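Local coordinates for cell wall surface anchor family protein (PDB 3PF2) that builds the shaft of the type 1 pilus of Streptococcus agalactiae as its major pilin, represented here by a calcium-binding C-terminal fragment with Ig-like folds, at residues A[23-28]-A[138-143]; A[60-65]-A[132-137]; A[110-115]-A[128-133]; A[220-225]-A[248-253]; A[268-273]-A[286-291]. All coordinates share one frame; numbering follows the deposited sequence.

Contact 1 of 5, residues A[23-28]-A[138-143]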
# COMPACT_ATOMS: atom_id res chain seq x y z
N TYR A 23 -1.03 4.73 3.41
CA TYR A 23 -2.33 4.66 2.73
C TYR A 23 -3.43 4.17 3.63
O TYR A 23 -3.19 3.44 4.59
CB TYR A 23 -2.27 3.71 1.52
CG TYR A 23 -1.42 4.22 0.39
CD1 TYR A 23 -1.88 5.22 -0.45
CD2 TYR A 23 -0.14 3.70 0.17
CE1 TYR A 23 -1.11 5.70 -1.51
CE2 TYR A 23 0.64 4.16 -0.89
CZ TYR A 23 0.16 5.17 -1.71
OH TYR A 23 0.93 5.63 -2.75
N THR A 24 -4.64 4.57 3.30
CA THR A 24 -5.84 4.00 3.88
C THR A 24 -6.12 2.67 3.20
O THR A 24 -5.90 2.52 1.99
CB THR A 24 -7.00 4.99 3.72
OG1 THR A 24 -6.74 6.13 4.54
CG2 THR A 24 -8.36 4.39 4.10
N ILE A 25 -6.57 1.69 3.98
CA ILE A 25 -6.91 0.36 3.46
C ILE A 25 -7.91 0.50 2.32
O ILE A 25 -8.88 1.24 2.43
CB ILE A 25 -7.46 -0.56 4.57
CG1 ILE A 25 -6.29 -1.06 5.44
CG2 ILE A 25 -8.28 -1.73 3.96
CD1 ILE A 25 -6.69 -1.99 6.63
N GLY A 26 -7.66 -0.18 1.21
CA GLY A 26 -8.55 -0.09 0.05
C GLY A 26 -8.22 0.98 -0.98
O GLY A 26 -8.75 0.96 -2.10
N GLU A 27 -7.34 1.91 -0.61
CA GLU A 27 -6.94 3.01 -1.49
C GLU A 27 -5.92 2.48 -2.49
O GLU A 27 -4.85 2.02 -2.08
CB GLU A 27 -6.36 4.13 -0.62
CG GLU A 27 -5.84 5.38 -1.30
CD GLU A 27 -5.57 6.52 -0.29
OE1 GLU A 27 -4.93 6.32 0.80
OE2 GLU A 27 -6.02 7.63 -0.59
N GLU A 28 -6.25 2.52 -3.77
CA GLU A 28 -5.34 1.95 -4.78
C GLU A 28 -4.14 2.86 -5.01
O GLU A 28 -4.26 4.09 -5.02
CB GLU A 28 -6.07 1.64 -6.09
CG GLU A 28 -5.19 0.87 -7.09
CD GLU A 28 -5.85 0.73 -8.45
OE1 GLU A 28 -6.71 -0.16 -8.59
OE2 GLU A 28 -5.48 1.51 -9.37
N SER A 138 -2.21 -1.83 -6.62
CA SER A 138 -2.24 -2.61 -5.40
C SER A 138 -3.05 -1.85 -4.35
O SER A 138 -3.22 -0.65 -4.46
CB SER A 138 -0.78 -2.77 -4.90
OG SER A 138 -0.69 -3.62 -3.77
N THR A 139 -3.57 -2.58 -3.36
CA THR A 139 -4.15 -1.94 -2.16
C THR A 139 -3.57 -2.62 -0.92
O THR A 139 -3.07 -3.74 -1.00
CB THR A 139 -5.69 -2.07 -2.09
OG1 THR A 139 -6.05 -3.46 -2.05
CG2 THR A 139 -6.36 -1.40 -3.29
N ILE A 140 -3.61 -1.93 0.22
CA ILE A 140 -3.36 -2.57 1.50
C ILE A 140 -4.70 -3.18 1.94
O ILE A 140 -5.74 -2.53 1.79
CB ILE A 140 -2.91 -1.55 2.56
CG1 ILE A 140 -1.60 -0.85 2.14
CG2 ILE A 140 -2.74 -2.22 3.94
CD1 ILE A 140 -1.12 0.30 3.07
N ASN A 141 -4.69 -4.40 2.46
CA ASN A 141 -5.93 -5.04 2.89
C ASN A 141 -6.01 -5.26 4.41
O ASN A 141 -5.13 -4.83 5.16
CB ASN A 141 -6.16 -6.35 2.13
CG ASN A 141 -5.09 -7.37 2.40
OD1 ASN A 141 -4.75 -7.61 3.54
ND2 ASN A 141 -4.56 -7.99 1.34
N GLU A 142 -7.08 -5.92 4.84
CA GLU A 142 -7.37 -6.17 6.25
C GLU A 142 -6.35 -7.06 6.96
O GLU A 142 -6.37 -7.18 8.18
CB GLU A 142 -8.80 -6.73 6.40
CG GLU A 142 -8.99 -8.22 6.06
CD GLU A 142 -8.96 -8.54 4.57
OE1 GLU A 142 -9.07 -7.62 3.73
OE2 GLU A 142 -8.83 -9.74 4.22
N LYS A 143 -5.45 -7.69 6.21
CA LYS A 143 -4.44 -8.55 6.81
C LYS A 143 -3.20 -7.78 7.27
O LYS A 143 -2.33 -8.33 7.94
CB LYS A 143 -4.06 -9.69 5.85
CG LYS A 143 -5.23 -10.63 5.55
CD LYS A 143 -4.72 -11.89 4.84
CE LYS A 143 -5.84 -12.90 4.59
NZ LYS A 143 -6.42 -12.76 3.21
O HOH W 1 -4.27 0.83 0.27
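A water held by three hydrogen bonds links the turn of Thr24 to Glu27 to Ile140: it gives its hydrogens to Thr24 O and Glu27 O and accepts from Ile140 N at 2.8 Å. Beside it Ile140 O takes one N-H bond, from Gly26 N at 3.1 Å, and Ile25 CA adds a CA-H...O contact to Ile140 O at 3.5 Å. The short branch of Ile25 packs against the same atom, with Ile25 CG2 3.4 Å from Ile140 O. With CG1 set beside the backbone N (chi1 -77°), the longer branch of Ile25 runs on past it, and Ile25 CD1 meets Asn141 O at 3.6 Å. Thr24 to Glu27 form a type II beta turn, in which Gly26 supplies the positive phi (91°); Glu27 OE1 folds back to take Thr24 N, on the anti side of the carboxylate. This turn joins strand 20-22 to strand 29-35 and leans on the end of strand 132-140 in the Cna-B-like domain, next to the prealbumin-like domain, whose Ala254 N is bonded to Thr24 OG1. Further along, Thr139 CG2 packs against Gly26 O at 3.6 Å, and Glu28 CA makes a second CA-H...O contact, with Ser138 O at 3.4 Å. Tyr23 touches with its first carbon, CB lying 3.9 Å from Ile140 CD1, while its ring leads away to stack with Phe29.

Contact 2 of 5, residues A[60-65]-A[132-137]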
# COMPACT_ATOMS: atom_id res chain seq x y z
N LYS A 60 -4.16 -5.56 -7.92
CA LYS A 60 -5.30 -5.09 -8.71
C LYS A 60 -5.10 -5.29 -10.20
O LYS A 60 -5.97 -5.85 -10.86
CB LYS A 60 -5.63 -3.61 -8.43
CG LYS A 60 -6.22 -3.35 -7.06
CD LYS A 60 -7.55 -4.09 -6.86
CE LYS A 60 -7.92 -4.14 -5.38
NZ LYS A 60 -9.28 -4.74 -5.19
N SER A 61 -3.98 -4.81 -10.72
CA SER A 61 -3.70 -4.89 -12.16
C SER A 61 -2.28 -4.48 -12.43
O SER A 61 -1.61 -3.91 -11.57
CB SER A 61 -4.63 -3.94 -12.93
OG SER A 61 -4.53 -2.62 -12.42
N VAL A 62 -1.81 -4.79 -13.64
CA VAL A 62 -0.56 -4.25 -14.15
C VAL A 62 -0.89 -3.11 -15.12
O VAL A 62 -1.82 -3.24 -15.94
CB VAL A 62 0.30 -5.33 -14.86
CG1 VAL A 62 1.58 -4.72 -15.44
CG2 VAL A 62 0.63 -6.50 -13.90
N GLY A 63 -0.15 -2.02 -15.02
CA GLY A 63 -0.39 -0.82 -15.81
C GLY A 63 0.38 -0.81 -17.12
O GLY A 63 0.64 -1.86 -17.71
N LYS A 64 0.75 0.38 -17.57
CA LYS A 64 1.40 0.53 -18.86
C LYS A 64 2.91 0.33 -18.71
O LYS A 64 3.58 1.14 -18.06
CB LYS A 64 1.07 1.89 -19.46
CG LYS A 64 1.16 1.94 -20.97
CD LYS A 64 0.52 3.20 -21.57
CE LYS A 64 1.36 4.43 -21.31
NZ LYS A 64 0.83 5.63 -22.03
N ILE A 65 3.44 -0.72 -19.32
CA ILE A 65 4.88 -1.03 -19.24
C ILE A 65 5.67 -0.19 -20.24
O ILE A 65 5.33 -0.17 -21.43
CB ILE A 65 5.15 -2.55 -19.41
CG1 ILE A 65 4.43 -3.33 -18.30
CG2 ILE A 65 6.66 -2.87 -19.42
CD1 ILE A 65 4.70 -4.82 -18.27
N LEU A 132 13.41 -0.23 -17.81
CA LEU A 132 12.14 -0.95 -17.84
C LEU A 132 11.33 -0.62 -16.59
O LEU A 132 11.80 -0.83 -15.46
CB LEU A 132 12.34 -2.46 -17.96
CG LEU A 132 11.07 -3.33 -17.94
CD1 LEU A 132 10.26 -3.11 -19.21
CD2 LEU A 132 11.37 -4.82 -17.75
N GLU A 133 10.13 -0.11 -16.81
CA GLU A 133 9.25 0.34 -15.73
C GLU A 133 7.93 -0.41 -15.80
O GLU A 133 7.25 -0.39 -16.83
CB GLU A 133 9.03 1.85 -15.83
CG GLU A 133 7.95 2.41 -14.92
CD GLU A 133 7.62 3.86 -15.23
OE1 GLU A 133 8.30 4.50 -16.08
OE2 GLU A 133 6.68 4.39 -14.60
N ILE A 134 7.59 -1.09 -14.71
CA ILE A 134 6.35 -1.87 -14.63
C ILE A 134 5.51 -1.38 -13.45
O ILE A 134 5.80 -1.71 -12.30
CB ILE A 134 6.61 -3.40 -14.45
CG1 ILE A 134 7.57 -3.93 -15.52
CG2 ILE A 134 5.28 -4.18 -14.42
CD1 ILE A 134 7.94 -5.38 -15.31
N PRO A 135 4.47 -0.58 -13.74
CA PRO A 135 3.57 -0.16 -12.66
C PRO A 135 2.59 -1.26 -12.30
O PRO A 135 1.99 -1.88 -13.19
CB PRO A 135 2.83 1.06 -13.26
CG PRO A 135 3.16 1.09 -14.71
CD PRO A 135 4.02 -0.11 -15.06
N VAL A 136 2.45 -1.54 -11.00
CA VAL A 136 1.54 -2.56 -10.51
C VAL A 136 0.58 -1.94 -9.50
O VAL A 136 0.99 -1.48 -8.43
CB VAL A 136 2.29 -3.77 -9.89
CG1 VAL A 136 1.29 -4.82 -9.38
CG2 VAL A 136 3.22 -4.39 -10.93
N ALA A 137 -0.70 -1.92 -9.85
CA ALA A 137 -1.73 -1.40 -8.95
C ALA A 137 -2.04 -2.37 -7.83
O ALA A 137 -2.12 -3.59 -8.04
CB ALA A 137 -2.98 -1.05 -9.74
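Backbone hydrogen bonds hold Ser61 and Gly63 to strand 132-137 in antiparallel fashion. Ala137 N donates to Ser61 O at 2.8 Å, and Gly63 N reaches Pro135 O in an almost straight bond of 2.8 Å (176° at the hydrogen). At the Ala137 end Lys60 and Ser61 both face that residue in a classic beta bulge: Lys60 N gives Ala137 O a 2.8 Å bond from above the carbonyl plane, whereas the bond from Ser61 N is weak. Pro135 has no N-H to return a bond to Gly63, which probably contributes to the break in the pairing; its ring turns CD to Lys64 O at 3.3 Å instead. Ile65 CA makes a CA-H...O contact with Glu133 O at 3.4 Å. Apolar contacts gather on the Val62 and Val136 face. Ile134 CG2 is shared, lying 3.9 Å from Val62 CG1 and also against Ile65 CD1, with the two isoleucines extending alongside one another in the same direction. A chi1 of -60° turns Ile65 CG2 away from the backbone N and obliquely across Leu132, whose CD1 it meets at 3.6 Å. On the reverse face, Ser61 OG rests on Ala137 CB at 3.5 Å. Strand 132-140 is central in its sheet, between strands 57-67 and 29-35, and the Val62, Ile134 and Val136 face packs on strands 78-81 and 90-95 of a second sheet, as in an Ig-like sandwich.

Contact 3 of 5, residues A[110-115]-A[128-133]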
# COMPACT_ATOMS: atom_id res chain seq x y z
N MET A 110 18.00 5.48 -27.68
CA MET A 110 17.87 5.69 -26.24
C MET A 110 19.21 5.62 -25.53
O MET A 110 20.13 4.93 -25.98
CB MET A 110 16.93 4.65 -25.63
CG MET A 110 15.46 4.91 -25.85
SD MET A 110 14.43 3.69 -25.02
CE MET A 110 12.92 3.93 -25.95
N THR A 111 19.31 6.35 -24.41
CA THR A 111 20.44 6.22 -23.51
C THR A 111 19.95 5.42 -22.30
O THR A 111 18.98 5.81 -21.65
CB THR A 111 21.02 7.58 -23.11
OG1 THR A 111 21.52 8.24 -24.29
CG2 THR A 111 22.17 7.42 -22.11
N LEU A 112 20.59 4.30 -22.04
CA LEU A 112 20.07 3.34 -21.06
C LEU A 112 20.69 3.57 -19.69
O LEU A 112 21.91 3.76 -19.57
CB LEU A 112 20.29 1.89 -21.54
CG LEU A 112 19.81 1.60 -22.97
CD1 LEU A 112 20.37 0.28 -23.52
CD2 LEU A 112 18.29 1.61 -23.04
N VAL A 113 19.84 3.57 -18.66
CA VAL A 113 20.35 3.62 -17.30
C VAL A 113 21.14 2.34 -17.06
O VAL A 113 20.73 1.26 -17.49
CB VAL A 113 19.22 3.78 -16.28
CG1 VAL A 113 19.76 3.72 -14.87
CG2 VAL A 113 18.51 5.12 -16.49
N LYS A 114 22.29 2.45 -16.40
CA LYS A 114 23.07 1.24 -16.20
C LYS A 114 23.51 0.95 -14.77
O LYS A 114 23.80 -0.19 -14.45
CB LYS A 114 24.26 1.18 -17.17
CG LYS A 114 25.25 2.29 -17.01
CD LYS A 114 26.31 2.20 -18.11
CE LYS A 114 27.45 3.16 -17.85
NZ LYS A 114 28.51 3.03 -18.89
N ASN A 115 23.52 1.98 -13.93
CA ASN A 115 24.05 1.88 -12.57
C ASN A 115 22.89 1.64 -11.56
O ASN A 115 21.82 2.21 -11.71
CB ASN A 115 24.82 3.19 -12.30
CG ASN A 115 25.36 3.28 -10.91
OD1 ASN A 115 24.63 3.59 -9.97
ND2 ASN A 115 26.68 3.06 -10.75
N ASP A 128 16.43 9.61 -22.92
CA ASP A 128 17.80 9.97 -22.59
C ASP A 128 18.26 9.39 -21.25
O ASP A 128 19.42 9.55 -20.87
CB ASP A 128 17.96 11.50 -22.62
CG ASP A 128 17.89 12.06 -24.02
OD1 ASP A 128 18.27 11.34 -24.97
OD2 ASP A 128 17.44 13.21 -24.19
N ALA A 129 17.35 8.72 -20.55
CA ALA A 129 17.64 8.01 -19.29
C ALA A 129 16.61 6.89 -19.11
O ALA A 129 15.71 6.98 -18.26
CB ALA A 129 17.65 8.98 -18.11
N ALA A 130 16.75 5.84 -19.91
CA ALA A 130 15.69 4.83 -20.07
C ALA A 130 15.94 3.56 -19.29
O ALA A 130 17.08 3.10 -19.18
CB ALA A 130 15.51 4.48 -21.55
N PHE A 131 14.85 2.99 -18.79
CA PHE A 131 14.88 1.70 -18.09
C PHE A 131 13.51 1.04 -18.21
O PHE A 131 12.55 1.67 -18.69
CB PHE A 131 15.31 1.89 -16.62
CG PHE A 131 14.33 2.68 -15.81
CD1 PHE A 131 13.33 2.03 -15.08
CD2 PHE A 131 14.42 4.08 -15.75
CE1 PHE A 131 12.40 2.76 -14.32
CE2 PHE A 131 13.49 4.81 -14.99
CZ PHE A 131 12.49 4.13 -14.27
N LEU A 132 13.41 -0.23 -17.81
CA LEU A 132 12.14 -0.95 -17.84
C LEU A 132 11.33 -0.62 -16.59
O LEU A 132 11.80 -0.83 -15.46
CB LEU A 132 12.34 -2.46 -17.96
CG LEU A 132 11.07 -3.33 -17.94
CD1 LEU A 132 10.26 -3.11 -19.21
CD2 LEU A 132 11.37 -4.82 -17.75
N GLU A 133 10.13 -0.11 -16.81
CA GLU A 133 9.25 0.34 -15.73
C GLU A 133 7.93 -0.41 -15.80
O GLU A 133 7.25 -0.39 -16.83
CB GLU A 133 9.03 1.85 -15.83
CG GLU A 133 7.95 2.41 -14.92
CD GLU A 133 7.62 3.86 -15.23
OE1 GLU A 133 8.30 4.50 -16.08
OE2 GLU A 133 6.68 4.39 -14.60
O HOH W 2 19.65 9.17 -26.19
O HOH W 3 18.21 0.67 -18.43
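Ala130 is the tightly held centre: its N donates to Thr111 O at 2.8 Å, and its O accepts from Val113 N at 2.8 Å, both bonds nearly straight. This makes one isolated bridge with Leu112 rather than a ladder. Leu112 CA adds a CA-H...O contact to Ala130 O at 3.5 Å. Apolar groups pack around the bridge. The extended Met110 chain brings SD over Ala130 CB at 3.7 Å, and Val113 CG2, set beside its backbone N (CG1 at chi1 175°), lies 3.7 Å from Ala129 C and more distantly approaches the Phe131 ring at an oblique angle. Thr111 CB is also close, 3.4 Å from Asp128 O. The looser side begins where water enters. One water donates to both Val113 O and Ala130 O, giving the latter a further partner. A second water lies between the Thr111 hydroxyl and the Asp128 carboxylate, a doubtful link because that side chain adopts two conformations. Segment 110-115 runs between helices 100-106 and 116-121, the second capped by Asn115. Val113 and Phe131 pack on that helix, at Ala118 and Leu119, while Met110 touches Ile67 of strand 57-67 and the 128-133 segment leads into strand 132-140.

Contact 4 of 5, residues A[220-225]-A[248-253]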
# COMPACT_ATOMS: atom_id res chain seq x y z
N LYS A 220 -14.25 -4.61 5.09
CA LYS A 220 -13.62 -5.88 5.42
C LYS A 220 -12.62 -5.78 6.57
O LYS A 220 -12.38 -6.75 7.27
CB LYS A 220 -12.97 -6.48 4.16
CG LYS A 220 -12.87 -8.00 4.17
CD LYS A 220 -12.55 -8.51 2.77
CE LYS A 220 -12.39 -10.03 2.75
NZ LYS A 220 -11.75 -10.47 1.48
N ALA A 221 -12.07 -4.58 6.78
CA ALA A 221 -11.09 -4.31 7.85
C ALA A 221 -11.73 -3.89 9.18
O ALA A 221 -11.07 -3.83 10.22
CB ALA A 221 -10.10 -3.22 7.38
N ASN A 222 -13.01 -3.58 9.13
CA ASN A 222 -13.74 -3.14 10.31
C ASN A 222 -14.99 -3.99 10.46
O ASN A 222 -16.10 -3.53 10.20
CB ASN A 222 -14.08 -1.65 10.18
CG ASN A 222 -12.84 -0.75 10.20
OD1 ASN A 222 -12.45 -0.25 11.26
ND2 ASN A 222 -12.21 -0.56 9.04
N THR A 223 -14.79 -5.24 10.89
CA THR A 223 -15.86 -6.24 10.95
C THR A 223 -16.69 -6.22 12.21
O THR A 223 -17.78 -6.83 12.24
CB THR A 223 -15.32 -7.69 10.76
OG1 THR A 223 -14.24 -7.92 11.67
CG2 THR A 223 -14.85 -7.90 9.34
N ASN A 224 -16.20 -5.57 13.26
CA ASN A 224 -16.94 -5.54 14.51
C ASN A 224 -18.11 -4.57 14.41
O ASN A 224 -17.95 -3.35 14.54
CB ASN A 224 -16.03 -5.21 15.71
CG ASN A 224 -16.76 -5.35 17.04
OD1 ASN A 224 -17.99 -5.44 17.09
ND2 ASN A 224 -16.01 -5.36 18.13
N LYS A 225 -19.30 -5.13 14.18
CA LYS A 225 -20.49 -4.29 13.98
C LYS A 225 -20.90 -3.49 15.22
O LYS A 225 -21.68 -2.55 15.11
CB LYS A 225 -21.68 -5.10 13.45
CG LYS A 225 -21.69 -5.31 11.95
CD LYS A 225 -22.95 -6.10 11.55
CE LYS A 225 -23.33 -5.90 10.09
NZ LYS A 225 -22.39 -6.58 9.15
N PHE A 248 -14.72 1.66 21.03
CA PHE A 248 -14.83 1.52 19.60
C PHE A 248 -13.47 1.79 18.96
O PHE A 248 -12.55 2.25 19.64
CB PHE A 248 -15.95 2.38 18.99
CG PHE A 248 -15.78 3.87 19.16
CD1 PHE A 248 -15.36 4.64 18.08
CD2 PHE A 248 -16.10 4.51 20.35
CE1 PHE A 248 -15.24 6.02 18.18
CE2 PHE A 248 -15.97 5.90 20.49
CZ PHE A 248 -15.54 6.66 19.39
N GLU A 249 -13.36 1.48 17.68
CA GLU A 249 -12.08 1.56 16.97
C GLU A 249 -12.29 1.90 15.50
O GLU A 249 -13.39 1.74 14.97
CB GLU A 249 -11.35 0.21 17.04
CG GLU A 249 -11.02 -0.28 18.45
CD GLU A 249 -10.30 -1.61 18.46
OE1 GLU A 249 -10.20 -2.25 17.38
OE2 GLU A 249 -9.83 -2.00 19.55
N ILE A 250 -11.24 2.40 14.85
CA ILE A 250 -11.22 2.49 13.40
C ILE A 250 -9.89 1.88 12.94
O ILE A 250 -8.84 2.20 13.50
CB ILE A 250 -11.43 3.95 12.88
CG1 ILE A 250 -11.45 4.00 11.35
CG2 ILE A 250 -10.35 4.89 13.43
CD1 ILE A 250 -12.67 3.32 10.71
N LYS A 251 -9.96 1.01 11.94
CA LYS A 251 -8.76 0.32 11.45
C LYS A 251 -8.52 0.65 9.98
O LYS A 251 -9.44 0.58 9.16
CB LYS A 251 -8.88 -1.20 11.63
CG LYS A 251 -9.15 -1.63 13.07
CD LYS A 251 -9.12 -3.14 13.24
CE LYS A 251 -7.69 -3.66 13.25
NZ LYS A 251 -7.58 -5.06 13.78
N GLY A 252 -7.29 1.03 9.67
CA GLY A 252 -6.89 1.17 8.28
C GLY A 252 -6.91 2.57 7.71
O GLY A 252 -7.23 2.75 6.54
N LEU A 253 -6.59 3.57 8.53
CA LEU A 253 -6.41 4.92 8.01
C LEU A 253 -4.95 5.28 7.76
O LEU A 253 -4.07 4.93 8.54
CB LEU A 253 -7.01 5.95 8.98
CG LEU A 253 -8.48 5.76 9.32
CD1 LEU A 253 -8.83 6.75 10.44
CD2 LEU A 253 -9.41 5.93 8.10
O HOH W 4 -13.54 -0.79 13.80
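A side-chain amide here imitates a neighbouring strand: Asn222 pairs with both polar atoms of the Lys251 backbone at once. Lys251 N donates to Asn222 OD1 at 2.9 Å, on a lone pair in the carbonyl plane, and Asn222 ND2 returns a bond to Lys251 O at 3.0 Å, again on a lone pair and with the acceptor close to the amide plane. Two bonds from one flat group fix its rotation, and a turn of CG beside the backbone N (chi1 -66°) swings it onto the strand. ND2 also donates to Leu218 O, so the amide ties back to the preceding helix. OD1 has a second partner as well, a water at 2.8 Å from Asn222 OD1 that donates on to Glu249 O. Strand 247-253 belongs to the prealbumin-like domain, where Ile250 and Gly252 bond strand 178-190; Lys251, alternating with them, offers its N-H and C=O to the segment after helix 216-221. At Gly252 and Leu253, which both face Gly182, the strand carries a G1 beta bulge, with Gly252 at a positive phi of 99°. Apolar atoms flank the amide: Ile250 CD1 lies 3.6 Å from Asn222 OD1, the two side chains slanting past each other. Lys251 CB and CD each lie 3.7 Å from Ala221 O, before a bend at chi3 (77°) takes NZ away to a salt bridge with Asp305.

Contact 5 of 5, residues A[268-273]-A[286-291]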
# COMPACT_ATOMS: atom_id res chain seq x y z
N TYR A 268 -7.22 13.15 12.28
CA TYR A 268 -8.58 12.96 11.79
C TYR A 268 -9.52 13.53 12.85
O TYR A 268 -9.08 13.94 13.91
CB TYR A 268 -8.89 11.48 11.57
CG TYR A 268 -8.05 10.84 10.48
CD1 TYR A 268 -8.49 10.83 9.16
CD2 TYR A 268 -6.81 10.26 10.78
CE1 TYR A 268 -7.72 10.25 8.15
CE2 TYR A 268 -6.03 9.67 9.77
CZ TYR A 268 -6.50 9.68 8.47
OH TYR A 268 -5.76 9.12 7.44
N LYS A 269 -10.80 13.60 12.53
CA LYS A 269 -11.77 14.18 13.47
C LYS A 269 -12.97 13.29 13.64
O LYS A 269 -13.35 12.55 12.73
CB LYS A 269 -12.23 15.55 12.95
CG LYS A 269 -11.12 16.56 12.89
CD LYS A 269 -11.64 17.92 12.45
CE LYS A 269 -10.46 18.88 12.35
NZ LYS A 269 -10.86 20.16 11.68
N LEU A 270 -13.59 13.36 14.82
CA LEU A 270 -14.91 12.74 15.01
C LEU A 270 -15.90 13.85 15.31
O LEU A 270 -15.60 14.74 16.09
CB LEU A 270 -14.89 11.76 16.18
CG LEU A 270 -13.98 10.54 16.06
CD1 LEU A 270 -14.01 9.77 17.38
CD2 LEU A 270 -14.39 9.66 14.93
N LYS A 271 -17.05 13.83 14.64
CA LYS A 271 -18.14 14.73 14.99
C LYS A 271 -19.21 13.90 15.69
O LYS A 271 -19.82 13.02 15.08
CB LYS A 271 -18.71 15.38 13.74
CG LYS A 271 -19.88 16.32 14.01
CD LYS A 271 -20.57 16.69 12.71
CE LYS A 271 -21.81 17.54 12.99
NZ LYS A 271 -22.46 17.94 11.71
N GLU A 272 -19.45 14.19 16.96
CA GLU A 272 -20.45 13.46 17.72
C GLU A 272 -21.84 13.92 17.28
O GLU A 272 -22.15 15.11 17.36
CB GLU A 272 -20.26 13.65 19.21
CG GLU A 272 -21.14 12.71 20.06
CD GLU A 272 -20.77 12.72 21.52
OE1 GLU A 272 -19.68 13.22 21.86
OE2 GLU A 272 -21.57 12.21 22.35
N THR A 273 -22.62 12.97 16.78
CA THR A 273 -23.95 13.24 16.23
C THR A 273 -25.06 12.69 17.13
O THR A 273 -26.22 13.07 17.00
CB THR A 273 -24.10 12.65 14.82
OG1 THR A 273 -23.91 11.23 14.87
CG2 THR A 273 -23.08 13.26 13.85
N ILE A 286 -14.00 16.39 17.76
CA ILE A 286 -12.95 15.75 18.55
C ILE A 286 -11.83 15.33 17.61
O ILE A 286 -12.06 14.57 16.67
CB ILE A 286 -13.50 14.47 19.22
CG1 ILE A 286 -14.68 14.82 20.14
CG2 ILE A 286 -12.37 13.71 19.95
CD1 ILE A 286 -15.79 13.82 20.11
N GLU A 287 -10.62 15.82 17.87
CA GLU A 287 -9.48 15.44 17.04
C GLU A 287 -8.80 14.19 17.60
O GLU A 287 -8.84 13.94 18.81
CB GLU A 287 -8.48 16.59 16.93
CG GLU A 287 -9.02 17.77 16.13
CD GLU A 287 -7.98 18.84 15.80
OE1 GLU A 287 -6.81 18.72 16.24
OE2 GLU A 287 -8.34 19.79 15.08
N PHE A 288 -8.22 13.38 16.72
CA PHE A 288 -7.32 12.32 17.16
C PHE A 288 -6.23 12.13 16.13
O PHE A 288 -6.34 12.63 15.02
CB PHE A 288 -8.06 10.99 17.40
CG PHE A 288 -8.66 10.36 16.16
CD1 PHE A 288 -7.96 9.35 15.46
CD2 PHE A 288 -9.93 10.71 15.73
CE1 PHE A 288 -8.52 8.73 14.33
CE2 PHE A 288 -10.51 10.10 14.60
CZ PHE A 288 -9.81 9.10 13.90
N THR A 289 -5.16 11.43 16.50
CA THR A 289 -4.10 11.16 15.54
C THR A 289 -3.88 9.67 15.35
O THR A 289 -4.00 8.89 16.29
CB THR A 289 -2.77 11.82 15.90
OG1 THR A 289 -2.40 11.43 17.22
CG2 THR A 289 -2.87 13.34 15.84
N VAL A 290 -3.59 9.31 14.10
CA VAL A 290 -3.16 7.98 13.74
C VAL A 290 -1.65 8.04 13.51
O VAL A 290 -1.17 8.89 12.75
CB VAL A 290 -3.86 7.51 12.45
CG1 VAL A 290 -3.29 6.15 12.00
CG2 VAL A 290 -5.36 7.39 12.69
N SER A 291 -0.92 7.17 14.21
CA SER A 291 0.54 7.12 14.15
C SER A 291 0.99 5.66 14.05
O SER A 291 0.16 4.76 13.96
CB SER A 291 1.13 7.71 15.43
OG SER A 291 0.90 6.84 16.54
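Strands 266-274 and 286-290 form a beta hairpin, and Tyr268 to Leu270 pair with Ile286 to Phe288 along it. Two hydrogen-bonded pairs, Leu270 with Ile286 and Tyr268 with Phe288, enclose the non-hydrogen-bonded pair of Lys269 and Glu287. Leu270 N reaches Ile286 O at 2.7 Å, and Ile286 N answers to Leu270 O at 2.8 Å; Tyr268 and Phe288 exchange a similar pair of bonds. The face of Tyr268, Leu270, Ile286 and Phe288 is apolar, with the two rings at one end. Phe288 has CG wedged between its backbone N and carbonyl carbon (chi1 66°), which brings the ring under Tyr268 CB, a CH-pi contact over the ring face, 3.9 Å from CB to the Phe288 ring centroid. The two rings are near parallel (27°) but strongly offset, with little overlap and 5.9 Å between the centroids of Tyr268 and Phe288. Leu270 crosses Phe288 at about a right angle, Leu270 CG 3.8 Å from Phe288 CE2, and Val290 CG2 approaches Tyr268 CD2 obliquely at 3.7 Å. On the other face Lys269 and Glu287 run alongside each other, Lys269 CE 3.6 Å from Glu287 OE2; their opposite charges may attract weakly beyond salt-bridge range, while Lys269 NZ is bonded to Ser207 O. Leu270 and Phe288 also meet Phe186 of strand 178-190 in a second sheet, the Phe288 ring edge-to-face, which is consistent with the sandwich core of a prealbumin-like domain.

From the N terminus, contact 1 opens first, at 23-28, and closes a long loop at 138-143. Contacts 2 and 3 both nest within that loop: contact 2 runs from 60-65 to 132-137, and contact 3 opens later, at 110-115, its second segment sharing Leu132 and Glu133 with contact 2. In the Cna-B-like domain contact 3 lies just ahead of strand 132-140, contact 2 on it and contact 1 at its end, the centres of contacts 1 and 3 about 31 Å apart. Contacts 4 and 5 follow in series in the prealbumin-like domain, where they touch through Leu253 and Phe248. Between the domains, Ile25 of contact 1 probably bonds Gly252 of contact 4, and Glu142 packs on Ala221.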